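Local coordinates for malonate decarboxylase subunit alpha (Acinetobacter baumannii ATCC 17978, PDB 6MPR), which probably transfers acyl carrier protein from its acetyl thioester to malonate, preparing malonate for decarboxylation within the malonate decarboxylase complex, at residues G138-Y143 / A386-A391; I93-G98 / I144-R149. All coordinates share one frame; numbering follows the deposited sequence.

Contact 1: residues G138-Y143 / A386-A391; sequences GAIHTY and AGFGGA
Thr142 and Tyr143, just past the end of strand 136-140, converge on the peptide between Gly389 and Gly390, while Ile140 meets Phe388 further back. The hydroxyl of Thr142 is swung away from its own backbone N (chi1 -171°), which sends OG1 across to Gly389. There Thr142 OG1 donates to Gly389 O over 2.8 Å, in the carbonyl plane and on a lone pair, with a C=O...OG1 angle of 142°. Gly389 O also takes a weak bond from Tyr143 N at 3.3 Å and lies 3.2 Å from Thr142 CA. Two donors and a CA-H therefore gather round one carbonyl; OG1 in turn has a weak hydrogen bond with Asn393 N. The Tyr143 ring packs against the type II' turn from Phe388 to Ala391, with Gly389 at positive phi. Gly389 CA stands over one ring face, 3.8 Å from the centroid of the Tyr143 ring and 21° off the normal, in a CH-pi contact. Gly390 N approaches Tyr143 CE2 obliquely, at 3.3 Å. Phe388, described in one of two deposited conformers, crosses Ile140 at about a right angle. Ile140 presents its CG2 branch to Phe388 CD2 at 3.6 Å, whereas Ile140 O meets the rim of the ring near its plane, 3.5 Å from Phe388 CE2. His141 O also lies at that edge and is hydrogen-bonded to Ser117 OG. Ile140 CD1 packs near Ala386 O, a buried carbonyl with no polar partner in the model. Arg402 of the second subunit packs on Phe388. Gly389 O thus holds the loop to the start of helix 143-149 by one good and one weak bond, while apolar contacts pack Ile140, at the end of strand 136-140, on Phe388.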
loop_
_atom_site.group_PDB
_atom_site.type_symbol
_atom_site.label_atom_id
_atom_site.label_comp_id
_atom_site.label_asym_id
_atom_site.label_seq_id
_atom_site.Cartn_x
_atom_site.Cartn_y
_atom_site.Cartn_z
ATOM N N GLY A 138 -17.241 8.106 11.106
ATOM C CA GLY A 138 -15.958 8.772 10.977
ATOM C C GLY A 138 -15.689 9.079 9.521
ATOM O O GLY A 138 -15.833 10.224 9.077
ATOM N N ALA A 139 -15.332 8.053 8.752
ATOM C CA ALA A 139 -15.167 8.203 7.315
ATOM C C ALA A 139 -15.317 6.839 6.673
ATOM O O ALA A 139 -15.169 5.801 7.330
ATOM C CB ALA A 139 -13.805 8.808 6.947
ATOM N N ILE A 140 -15.608 6.860 5.380
ATOM C CA ILE A 140 -15.588 5.666 4.543
ATOM C C ILE A 140 -14.244 5.603 3.830
ATOM O O ILE A 140 -13.795 6.599 3.257
ATOM C CB ILE A 140 -16.738 5.677 3.525
ATOM C CG1 ILE A 140 -18.037 6.146 4.191
ATOM C CG2 ILE A 140 -16.888 4.293 2.918
ATOM C CD1 ILE A 140 -19.156 6.370 3.205
ATOM N N HIS A 141 -13.609 4.434 3.861
ATOM C CA HIS A 141 -12.238 4.235 3.414
ATOM C C HIS A 141 -12.186 3.208 2.292
ATOM O O HIS A 141 -13.121 2.440 2.098
ATOM C CB HIS A 141 -11.340 3.694 4.561
ATOM C CG HIS A 141 -11.338 4.524 5.809
ATOM N ND1 HIS A 141 -12.449 4.694 6.612
ATOM C CD2 HIS A 141 -10.334 5.205 6.413
ATOM C CE1 HIS A 141 -12.132 5.457 7.642
ATOM N NE2 HIS A 141 -10.849 5.765 7.554
ATOM N N THR A 142 -11.061 3.152 1.588
ATOM C CA THR A 142 -10.739 1.917 0.874
ATOM C C THR A 142 -9.950 1.013 1.831
ATOM O O THR A 142 -9.413 1.476 2.829
ATOM C CB THR A 142 -9.984 2.204 -0.441
ATOM O OG1 THR A 142 -9.852 0.997 -1.225
ATOM C CG2 THR A 142 -8.615 2.826 -0.215
ATOM N N TYR A 143 -9.949 -0.297 1.563
ATOM C CA TYR A 143 -9.475 -1.267 2.558
ATOM C C TYR A 143 -8.097 -0.922 3.118
ATOM O O TYR A 143 -7.922 -0.784 4.333
ATOM C CB TYR A 143 -9.414 -2.681 1.972
ATOM C CG TYR A 143 -10.744 -3.335 1.691
ATOM C CD1 TYR A 143 -11.773 -3.323 2.630
ATOM C CD2 TYR A 143 -10.960 -3.979 0.476
ATOM C CE1 TYR A 143 -12.984 -3.928 2.357
ATOM C CE2 TYR A 143 -12.165 -4.582 0.200
ATOM C CZ TYR A 143 -13.161 -4.566 1.138
ATOM O OH TYR A 143 -14.360 -5.170 0.862
ATOM N N ALA A 386 -23.539 3.413 0.724
ATOM C CA ALA A 386 -22.659 2.309 0.373
ATOM C C ALA A 386 -21.226 2.614 0.815
ATOM O O ALA A 386 -20.842 3.766 1.047
ATOM C CB ALA A 386 -22.705 2.043 -1.139
ATOM N N GLY A 387 -20.442 1.556 0.969
ATOM C CA GLY A 387 -19.017 1.683 1.164
ATOM C C GLY A 387 -18.307 1.351 -0.127
ATOM O O GLY A 387 -18.890 0.827 -1.073
ATOM N N PHE A 388 -17.023 1.667 -0.175
ATOM C CA PHE A 388 -16.056 1.651 -1.277
ATOM C C PHE A 388 -15.396 0.283 -1.488
ATOM O O PHE A 388 -14.996 -0.086 -2.601
ATOM C CB PHE A 388 -14.925 2.654 -0.970
ATOM C CG PHE A 388 -15.334 4.113 -0.949
ATOM C CD1 PHE A 388 -16.108 4.654 -1.956
ATOM C CD2 PHE A 388 -14.873 4.958 0.057
ATOM C CE1 PHE A 388 -16.465 6.012 -1.946
ATOM C CE2 PHE A 388 -15.228 6.305 0.080
ATOM C CZ PHE A 388 -16.011 6.841 -0.935
ATOM N N GLY A 389 -15.122 -0.404 -0.382
ATOM C CA GLY A 389 -14.287 -1.589 -0.487
ATOM C C GLY A 389 -12.934 -1.284 -1.112
ATOM O O GLY A 389 -12.292 -0.271 -0.810
ATOM N N GLY A 390 -12.496 -2.156 -2.018
ATOM C CA GLY A 390 -11.212 -1.955 -2.674
ATOM C C GLY A 390 -11.221 -1.010 -3.854
ATOM O O GLY A 390 -10.147 -0.634 -4.328
ATOM N N ALA A 391 -12.403 -0.595 -4.323
ATOM C CA ALA A 391 -12.488 0.101 -5.607
ATOM C C ALA A 391 -11.679 1.391 -5.678
ATOM O O ALA A 391 -11.037 1.623 -6.717
ATOM C CB ALA A 391 -13.959 0.355 -5.957
#

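Contact 2: residues I93-G98 / I144-R149; sequences IMPSVG and IELYSR
Pro95 and Leu146 bring the backbones to within 7.2 Å, CA to CA, where the chain turns a corner after strand 90-94 and one flank of helix 143-149 passes by. Leu146 carries most of the contact. Its CG is anti to the backbone N (chi1 -177°), which extends the side chain toward the strand end and lets the two methyls divide the work. Leu146 CD1 meets the CG2 branch of Ile93 at 3.9 Å. Leu146 CD2 rests instead against the backbone, 3.7 Å from Met94 O and 3.8 Å from Pro95 N. Ile93 and Leu146 cross obliquely. Beside them Pro95 puts CG at the edge of the Tyr147 ring, near its plane and 4.1 Å from CE1, the two side chains lying at about a right angle. The Tyr147 hydroxyl is hydrogen-bonded to Asp180, which also touches Pro95, and this would hold the ring in place. On the helix itself Ser148 OG folds back onto Glu145 O at 2.7 Å, and this carbonyl accepts Arg149 N from the same face. No hydrogen bond joins the segments; they meet by van der Waals contact, mostly through apolar side chains. A helix running roughly antiparallel to, and packed beside, the carboxyl end of an inner strand, in the passage from edge strand 136-140 to strand 158-163 across the sheet, is in keeping with a Rossmann-like parallel alpha/beta fold.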
loop_
_atom_site.group_PDB
_atom_site.type_symbol
_atom_site.label_atom_id
_atom_site.label_comp_id
_atom_site.label_asym_id
_atom_site.label_seq_id
_atom_site.Cartn_x
_atom_site.Cartn_y
_atom_site.Cartn_z
ATOM N N ILE A 93 -14.280 -0.404 14.143
ATOM C CA ILE A 93 -13.419 -0.272 12.975
ATOM C C ILE A 93 -13.596 -1.551 12.178
ATOM O O ILE A 93 -13.162 -2.625 12.615
ATOM C CB ILE A 93 -11.951 -0.041 13.356
ATOM C CG1 ILE A 93 -11.827 1.238 14.179
ATOM C CG2 ILE A 93 -11.084 0.085 12.097
ATOM C CD1 ILE A 93 -10.512 1.386 14.925
ATOM N N MET A 94 -14.253 -1.444 11.015
ATOM C CA MET A 94 -14.626 -2.658 10.306
ATOM C C MET A 94 -14.335 -2.528 8.821
ATOM O O MET A 94 -14.888 -1.641 8.166
ATOM C CB MET A 94 -16.103 -2.962 10.525
ATOM C CG MET A 94 -16.479 -3.119 12.012
ATOM S SD MET A 94 -18.196 -3.589 12.231
ATOM C CE MET A 94 -18.103 -5.265 11.624
ATOM N N PRO A 95 -13.490 -3.391 8.251
ATOM C CA PRO A 95 -13.284 -3.337 6.798
ATOM C C PRO A 95 -14.582 -3.507 6.031
ATOM O O PRO A 95 -14.817 -2.807 5.047
ATOM C CB PRO A 95 -12.300 -4.492 6.542
ATOM C CG PRO A 95 -11.543 -4.612 7.858
ATOM C CD PRO A 95 -12.582 -4.344 8.918
ATOM N N SER A 96 -15.447 -4.411 6.487
ATOM C CA SER A 96 -16.702 -4.700 5.800
ATOM C C SER A 96 -17.809 -4.838 6.838
ATOM O O SER A 96 -17.647 -5.574 7.816
ATOM C CB SER A 96 -16.575 -5.982 4.963
ATOM O OG SER A 96 -17.635 -6.081 4.024
ATOM N N VAL A 97 -18.922 -4.123 6.630
ATOM C CA VAL A 97 -20.079 -4.145 7.526
ATOM C C VAL A 97 -21.209 -4.829 6.772
ATOM O O VAL A 97 -21.855 -4.208 5.923
ATOM C CB VAL A 97 -20.505 -2.741 7.970
ATOM C CG1 VAL A 97 -21.518 -2.838 9.111
ATOM C CG2 VAL A 97 -19.316 -1.908 8.380
ATOM N N GLY A 98 -21.469 -6.094 7.091
ATOM C CA GLY A 98 -22.532 -6.838 6.437
ATOM C C GLY A 98 -23.477 -7.590 7.361
ATOM O O GLY A 98 -24.690 -7.584 7.127
ATOM N N ILE A 144 -7.086 -0.832 2.250
ATOM C CA ILE A 144 -5.745 -0.676 2.802
ATOM C C ILE A 144 -5.517 0.718 3.362
ATOM O O ILE A 144 -4.605 0.900 4.170
ATOM C CB ILE A 144 -4.636 -1.024 1.791
ATOM C CG1 ILE A 144 -4.680 -0.097 0.578
ATOM C CG2 ILE A 144 -4.728 -2.505 1.411
ATOM C CD1 ILE A 144 -3.509 -0.302 -0.357
ATOM N N GLU A 145 -6.329 1.706 2.967
ATOM C CA GLU A 145 -6.337 2.988 3.674
ATOM C C GLU A 145 -6.783 2.813 5.122
ATOM O O GLU A 145 -6.174 3.367 6.050
ATOM C CB GLU A 145 -7.248 3.974 2.929
ATOM C CG GLU A 145 -7.433 5.341 3.570
ATOM C CD GLU A 145 -8.545 6.135 2.877
ATOM O OE1 GLU A 145 -8.662 7.354 3.130
ATOM O OE2 GLU A 145 -9.327 5.524 2.108
ATOM N N LEU A 146 -7.845 2.036 5.339
ATOM C CA LEU A 146 -8.300 1.797 6.703
ATOM C C LEU A 146 -7.237 1.038 7.497
ATOM O O LEU A 146 -6.954 1.389 8.648
ATOM C CB LEU A 146 -9.642 1.045 6.693
ATOM C CG LEU A 146 -10.305 0.784 8.052
ATOM C CD1 LEU A 146 -10.682 2.088 8.722
ATOM C CD2 LEU A 146 -11.543 -0.090 7.910
ATOM N N TYR A 147 -6.616 0.004 6.900
ATOM C CA TYR A 147 -5.558 -0.702 7.631
ATOM C C TYR A 147 -4.447 0.255 8.043
ATOM O O TYR A 147 -3.845 0.104 9.115
ATOM C CB TYR A 147 -4.916 -1.824 6.804
ATOM C CG TYR A 147 -5.829 -2.820 6.134
ATOM C CD1 TYR A 147 -7.091 -3.095 6.630
ATOM C CD2 TYR A 147 -5.397 -3.509 4.984
ATOM C CE1 TYR A 147 -7.924 -3.993 5.993
ATOM C CE2 TYR A 147 -6.222 -4.406 4.338
ATOM C CZ TYR A 147 -7.482 -4.646 4.848
ATOM O OH TYR A 147 -8.317 -5.543 4.233
ATOM N N SER A 148 -4.120 1.209 7.172
ATOM C CA SER A 148 -2.986 2.088 7.428
ATOM C C SER A 148 -3.234 3.005 8.617
ATOM O O SER A 148 -2.281 3.388 9.297
ATOM C CB SER A 148 -2.666 2.914 6.183
ATOM O OG SER A 148 -3.562 4.007 6.065
ATOM N N ARG A 149 -4.490 3.365 8.878
ATOM C CA ARG A 149 -4.785 4.236 10.007
ATOM C C ARG A 149 -4.596 3.539 11.341
ATOM O O ARG A 149 -4.493 4.225 12.368
ATOM C CB ARG A 149 -6.213 4.768 9.888
ATOM C CG ARG A 149 -6.382 5.670 8.680
ATOM C CD ARG A 149 -7.711 6.384 8.706
ATOM N NE ARG A 149 -7.755 7.401 9.754
ATOM C CZ ARG A 149 -8.853 8.074 10.091
ATOM N NH1 ARG A 149 -10.011 7.806 9.505
ATOM N NH2 ARG A 149 -8.805 8.992 11.045
#

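How the contacts relate
Contacts 1 and 2 have centres about 7 Å apart and share one run of chain: residues 138-143, the strand end and turn into the helix, give one side of contact 1, and 144-149, the rest of helix 143-149, one side of contact 2. They also touch. His141 NE2 and Arg149 NH1 are 2.9 Å apart, probably hydrogen-bonded, while His141 ND1 lies 3.8 Å from Leu146 CD1. Tyr143 CE1, on the ring that packs against 386-391, comes within 3.4 Å of Pro95 O. Glu145 bonds back to Thr142 N and, through OE1, to His403 of the second subunit, whose ring also meets that of His141 nearly parallel. The two contacts therefore border the subunit interface together.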